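Local coordinates for prophenoloxidase b (PDB 3WKY), which is a type 3 copper protein and the precursor of a phenoloxidase, which probably hydroxylates monophenols and oxidises o-diphenols in crustacean hemolymph, at residues 200-205 and 216-221; 663-666 and 670-673. All coordinates share one frame; numbering follows the deposited sequence.

Contact 1. Residues 200-205 and 216-221; sequences WHWHLS and DRRGEL. With CUO (Cu2-o2 cluster), chain J.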
loop_
_atom_site.group_PDB
_atom_site.type_symbol
_atom_site.label_atom_id
_atom_site.label_comp_id
_atom_site.label_asym_id
_atom_site.label_seq_id
_atom_site.Cartn_x
_atom_site.Cartn_y
_atom_site.Cartn_z
ATOM N N TRP A 200 -39.946 -5.410 6.289
ATOM C CA TRP A 200 -40.767 -5.660 5.100
ATOM C C TRP A 200 -42.045 -4.802 5.131
ATOM O O TRP A 200 -42.360 -4.090 4.169
ATOM C CB TRP A 200 -41.083 -7.157 5.054
ATOM C CG TRP A 200 -42.215 -7.666 4.169
ATOM C CD1 TRP A 200 -43.552 -7.734 4.494
ATOM C CD2 TRP A 200 -42.087 -8.303 2.883
ATOM N NE1 TRP A 200 -44.260 -8.330 3.469
ATOM C CE2 TRP A 200 -43.385 -8.695 2.475
ATOM C CE3 TRP A 200 -41.003 -8.573 2.035
ATOM C CZ2 TRP A 200 -43.628 -9.323 1.249
ATOM C CZ3 TRP A 200 -41.247 -9.204 0.804
ATOM C CH2 TRP A 200 -42.551 -9.571 0.428
ATOM N N HIS A 201 -42.768 -4.866 6.242
ATOM C CA HIS A 201 -43.989 -4.072 6.374
ATOM C C HIS A 201 -43.750 -2.584 6.213
ATOM O O HIS A 201 -44.526 -1.888 5.535
ATOM C CB HIS A 201 -44.691 -4.371 7.698
ATOM C CG HIS A 201 -45.515 -5.616 7.647
ATOM N ND1 HIS A 201 -46.801 -5.631 7.139
ATOM C CD2 HIS A 201 -45.242 -6.889 8.021
ATOM C CE1 HIS A 201 -47.282 -6.861 7.208
ATOM N NE2 HIS A 201 -46.358 -7.644 7.736
ATOM N N TRP A 202 -42.681 -2.086 6.827
ATOM C CA TRP A 202 -42.419 -0.657 6.734
ATOM C C TRP A 202 -42.265 -0.237 5.281
ATOM O O TRP A 202 -42.829 0.770 4.836
ATOM C CB TRP A 202 -41.197 -0.222 7.569
ATOM C CG TRP A 202 -41.155 1.280 7.644
ATOM C CD1 TRP A 202 -41.715 2.075 8.620
ATOM C CD2 TRP A 202 -40.623 2.168 6.658
ATOM N NE1 TRP A 202 -41.528 3.406 8.304
ATOM C CE2 TRP A 202 -40.861 3.484 7.102
ATOM C CE3 TRP A 202 -39.955 1.975 5.437
ATOM C CZ2 TRP A 202 -40.456 4.608 6.368
ATOM C CZ3 TRP A 202 -39.553 3.090 4.711
ATOM C CH2 TRP A 202 -39.801 4.387 5.180
ATOM N N HIS A 203 -41.486 -1.001 4.524
ATOM C CA HIS A 203 -41.215 -0.604 3.161
ATOM C C HIS A 203 -42.373 -0.847 2.212
ATOM O O HIS A 203 -42.421 -0.258 1.140
ATOM C CB HIS A 203 -39.948 -1.272 2.646
ATOM C CG HIS A 203 -38.712 -0.606 3.144
ATOM N ND1 HIS A 203 -38.243 0.573 2.609
ATOM C CD2 HIS A 203 -37.866 -0.934 4.147
ATOM C CE1 HIS A 203 -37.150 0.937 3.253
ATOM N NE2 HIS A 203 -36.907 0.042 4.190
ATOM N N LEU A 204 -43.294 -1.713 2.605
ATOM C CA LEU A 204 -44.457 -1.952 1.757
ATOM C C LEU A 204 -45.608 -1.028 2.141
ATOM O O LEU A 204 -46.510 -0.780 1.335
ATOM C CB LEU A 204 -44.840 -3.432 1.762
ATOM C CG LEU A 204 -43.835 -4.276 0.958
ATOM C CD1 LEU A 204 -44.103 -5.762 1.107
ATOM C CD2 LEU A 204 -43.848 -3.882 -0.517
ATOM N N SER A 205 -45.559 -0.496 3.365
ATOM C CA SER A 205 -46.486 0.554 3.780
ATOM C C SER A 205 -46.023 1.907 3.253
ATOM O O SER A 205 -46.836 2.760 2.890
ATOM C CB SER A 205 -46.566 0.604 5.303
ATOM O OG SER A 205 -47.526 1.558 5.731
ATOM N N ASP A 216 -47.717 11.357 3.754
ATOM C CA ASP A 216 -47.351 12.631 4.342
ATOM C C ASP A 216 -45.984 12.444 4.995
ATOM O O ASP A 216 -45.827 11.548 5.831
ATOM C CB ASP A 216 -48.405 13.022 5.400
ATOM C CG ASP A 216 -48.144 14.382 6.037
ATOM O OD1 ASP A 216 -47.804 15.341 5.314
ATOM O OD2 ASP A 216 -48.308 14.504 7.273
ATOM N N ARG A 217 -45.003 13.261 4.600
ATOM C CA ARG A 217 -43.690 13.276 5.261
ATOM C C ARG A 217 -43.013 11.906 5.237
ATOM O O ARG A 217 -42.416 11.469 6.232
ATOM C CB ARG A 217 -43.826 13.822 6.693
ATOM C CG ARG A 217 -44.318 15.272 6.690
ATOM C CD ARG A 217 -44.919 15.709 8.029
ATOM N NE ARG A 217 -43.920 15.739 9.092
ATOM C CZ ARG A 217 -44.172 16.090 10.352
ATOM N NH1 ARG A 217 -45.404 16.449 10.728
ATOM N NH2 ARG A 217 -43.191 16.074 11.242
ATOM N N ARG A 218 -43.116 11.228 4.095
ATOM C CA ARG A 218 -42.601 9.860 3.972
ATOM C C ARG A 218 -41.071 9.823 4.056
ATOM O O ARG A 218 -40.492 8.872 4.587
ATOM C CB ARG A 218 -43.037 9.226 2.644
ATOM C CG ARG A 218 -42.961 7.681 2.631
ATOM C CD ARG A 218 -42.927 7.134 1.204
ATOM N NE ARG A 218 -41.752 7.682 0.526
ATOM C CZ ARG A 218 -40.517 7.220 0.694
ATOM N NH1 ARG A 218 -40.298 6.153 1.452
ATOM N NH2 ARG A 218 -39.505 7.815 0.084
ATOM N N GLY A 219 -40.429 10.841 3.499
ATOM C CA GLY A 219 -38.978 10.960 3.572
ATOM C C GLY A 219 -38.515 11.161 4.997
ATOM O O GLY A 219 -37.498 10.609 5.427
ATOM N N GLU A 220 -39.269 11.956 5.755
ATOM C CA GLU A 220 -38.949 12.141 7.152
ATOM C C GLU A 220 -39.180 10.852 7.944
ATOM O O GLU A 220 -38.417 10.526 8.867
ATOM C CB GLU A 220 -39.772 13.303 7.738
ATOM C CG GLU A 220 -39.524 13.515 9.210
ATOM C CD GLU A 220 -40.313 14.686 9.739
ATOM O OE1 GLU A 220 -41.131 15.228 8.954
ATOM O OE2 GLU A 220 -40.102 15.076 10.914
ATOM N N LEU A 221 -40.229 10.111 7.591
ATOM C CA LEU A 221 -40.508 8.851 8.270
ATOM C C LEU A 221 -39.423 7.822 7.964
ATOM O O LEU A 221 -39.084 7.009 8.822
ATOM C CB LEU A 221 -41.877 8.303 7.855
ATOM C CG LEU A 221 -42.488 7.221 8.750
ATOM C CD1 LEU A 221 -42.948 7.787 10.104
ATOM C CD2 LEU A 221 -43.659 6.543 8.036
HETATM CU CU1 CUO J . -35.065 -0.004 5.532
HETATM CU CU2 CUO J . -31.896 0.534 3.907
HETATM O O1 CUO J . -33.875 0.554 4.027
HETATM O O2 CUO J . -33.381 -0.985 4.401
#
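Trp202 reaches across from the helix 193-205 to the start of the helix 218-239 and meets Leu221 with the rim of its indole. Leu221 CG lies in the plane of the ring at this edge, 4.1 Å from Trp202 CZ2, and Leu221 CD2 sits 3.8 Å from Trp202 NE1; the two side chains run past each other in opposite directions. The indole N-H has its hydrogen-bond partner elsewhere, the carbonyl oxygen of Phe618. CG of Trp202 stands anti to the backbone N (chi1 -169°), which brings the benzene end of the ring to Leu221 O, 3.7 Å from Trp202 CZ2. Arg218 approaches the same end loosely: Arg218 NH1 is 4.2 Å from Trp202 CH2, with the guanidinium turned 61° from the indole and salt-bridged to Glu343 and Glu340. These two helices belong to the copper-binding helical core of the hemocyanin and phenoloxidase family, and His203, next to Trp202, binds one copper of the cluster, CU1, through NE2 at 2.3 Å, together with His199 and His226. Trp202 CE3 lies 3.5 Å above the centre of the His203 imidazole, so the indole backs one face of a copper ligand. With Trp202 replaced by alanine, this imidazole would probably lose the cover on that face, a gap would open beside Leu221, and the Phe618 carbonyl would lose its indole N-H. At the N-cap of helix 218-239, Arg217 NE forms a salt bridge with Glu220 OE1 at 2.8 Å.

Contact 2. Residues 663-666 and 670-673; sequences THLR and SVLR
Leu665 and Val671 meet methyl to methyl where the chain turns back after the strand 655-664. The close part of the contact is confined to this pair: CD1 of Leu665 lies 3.6 Å from CG1 of Val671, and CD2 of Leu665 follows at 4.1 Å from the same methyl. CG1 of Val671 therefore faces both branches of the leucine fork, and the two side chains cross at about a right angle. The CB of Leu665 points at the opposing segment, and with CG anti to the carbonyl carbon (chi1 -58°) the fork continues outward to reach the valine. Val671 has its CG1 likewise anti to its own carbonyl carbon (chi1 -63°), which turns that methyl to the leucine.

The looser side belongs to Ser670, an exposed residue whose OG comes no nearer than 3.9 Å to Leu665 CD2. This is a polar atom beside a methyl; the hydroxyl is engaged instead with the carbonyl oxygen of Asp667, a hydrogen bond inside the turn. No hydrogen bond joins the two segments, and together they bury a modest 98 Å². Arg666 takes no part in the contact and packs on Tyr312 of the second subunit.

Trp435 and His447 also touch Leu665, while Ile436 and Tyr439 touch Val671, so both members of the pair are packed against further side chains. The contact thus lies at the end of the strand 655-664 in the Ig-like domain, beside the strand 445-456, with the 3-10 segment that includes Ser670 and Val671 folded back so that Val671 meets Leu665.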
loop_
_atom_site.group_PDB
_atom_site.type_symbol
_atom_site.label_atom_id
_atom_site.label_comp_id
_atom_site.label_asym_id
_atom_site.label_seq_id
_atom_site.Cartn_x
_atom_site.Cartn_y
_atom_site.Cartn_z
ATOM N N THR A 663 -32.373 -5.005 33.278
ATOM C CA THR A 663 -31.556 -6.129 33.707
ATOM C C THR A 663 -31.912 -7.379 32.920
ATOM O O THR A 663 -33.066 -7.802 32.909
ATOM C CB THR A 663 -31.744 -6.388 35.215
ATOM O OG1 THR A 663 -31.193 -5.291 35.951
ATOM C CG2 THR A 663 -31.048 -7.681 35.643
ATOM N N HIS A 664 -30.925 -7.956 32.234
ATOM C CA HIS A 664 -31.146 -9.178 31.482
ATOM C C HIS A 664 -30.974 -10.385 32.390
ATOM O O HIS A 664 -29.965 -10.503 33.085
ATOM C CB HIS A 664 -30.154 -9.289 30.304
ATOM C CG HIS A 664 -30.313 -10.544 29.503
ATOM N ND1 HIS A 664 -31.392 -10.765 28.676
ATOM C CD2 HIS A 664 -29.534 -11.647 29.407
ATOM C CE1 HIS A 664 -31.272 -11.951 28.102
ATOM N NE2 HIS A 664 -30.154 -12.507 28.531
ATOM N N LEU A 665 -31.953 -11.286 32.358
ATOM C CA LEU A 665 -31.905 -12.511 33.146
ATOM C C LEU A 665 -31.604 -13.719 32.264
ATOM O O LEU A 665 -32.423 -14.102 31.417
ATOM C CB LEU A 665 -33.243 -12.722 33.870
ATOM C CG LEU A 665 -33.680 -11.598 34.813
ATOM C CD1 LEU A 665 -35.133 -11.779 35.294
ATOM C CD2 LEU A 665 -32.728 -11.501 35.990
ATOM N N ARG A 666 -30.426 -14.310 32.457
ATOM C CA ARG A 666 -30.050 -15.540 31.767
ATOM C C ARG A 666 -30.950 -16.703 32.208
ATOM O O ARG A 666 -31.221 -17.626 31.441
ATOM C CB ARG A 666 -28.578 -15.865 32.037
ATOM C CG ARG A 666 -28.138 -17.219 31.501
ATOM C CD ARG A 666 -26.664 -17.511 31.765
ATOM N NE ARG A 666 -25.790 -16.953 30.735
ATOM C CZ ARG A 666 -25.659 -17.453 29.509
ATOM N NH1 ARG A 666 -26.360 -18.519 29.137
ATOM N NH2 ARG A 666 -24.833 -16.877 28.646
ATOM N N SER A 670 -34.086 -16.974 38.586
ATOM C CA SER A 670 -33.079 -16.463 39.516
ATOM C C SER A 670 -33.604 -15.333 40.408
ATOM O O SER A 670 -33.010 -15.039 41.447
ATOM C CB SER A 670 -31.838 -15.984 38.763
ATOM O OG SER A 670 -32.119 -14.800 38.040
ATOM N N VAL A 671 -34.712 -14.700 40.020
ATOM C CA VAL A 671 -35.255 -13.609 40.834
ATOM C C VAL A 671 -35.920 -14.132 42.104
ATOM O O VAL A 671 -36.181 -13.370 43.036
ATOM C CB VAL A 671 -36.262 -12.710 40.073
ATOM C CG1 VAL A 671 -35.579 -11.995 38.905
ATOM C CG2 VAL A 671 -37.472 -13.508 39.599
ATOM N N LEU A 672 -36.188 -15.433 42.137
ATOM C CA LEU A 672 -36.902 -16.037 43.258
ATOM C C LEU A 672 -36.026 -16.165 44.493
ATOM O O LEU A 672 -34.810 -16.348 44.387
ATOM C CB LEU A 672 -37.443 -17.411 42.870
ATOM C CG LEU A 672 -38.486 -17.392 41.757
ATOM C CD1 LEU A 672 -38.873 -18.807 41.340
ATOM C CD2 LEU A 672 -39.689 -16.609 42.215
ATOM N N ARG A 673 -36.653 -16.068 45.662
ATOM C CA ARG A 673 -35.953 -16.299 46.919
ATOM C C ARG A 673 -35.384 -17.707 46.918
ATOM O O ARG A 673 -36.091 -18.678 46.636
ATOM C CB ARG A 673 -36.897 -16.139 48.112
ATOM C CG ARG A 673 -37.674 -14.837 48.126
ATOM C CD ARG A 673 -38.598 -14.763 49.333
ATOM N NE ARG A 673 -39.772 -13.936 49.068
ATOM C CZ ARG A 673 -39.836 -12.626 49.290
ATOM N NH1 ARG A 673 -38.787 -11.980 49.786
ATOM N NH2 ARG A 673 -40.951 -11.960 49.018
#

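Contact 1 and contact 2 lie in different parts of the subunit, in the copper-binding helical core and at the end of an Ig-like domain strand. Their centres are 38 Å apart and their nearest atoms about 24 Å, so neither touches the other; along the chain contact 1 closes before contact 2 opens. Contact 1 holds a ligand of the dicopper-oxygen cluster and its centre is 10 Å from that of the chain, whereas the centre of contact 2 lies 29 Å from the centre of the chain. Contact 2 supplies no residue to the copper pocket. No other chain touches the segments of contact 1, whereas Arg666, in segment 663-666, packs on a neighbouring subunit of the six-chain assembly.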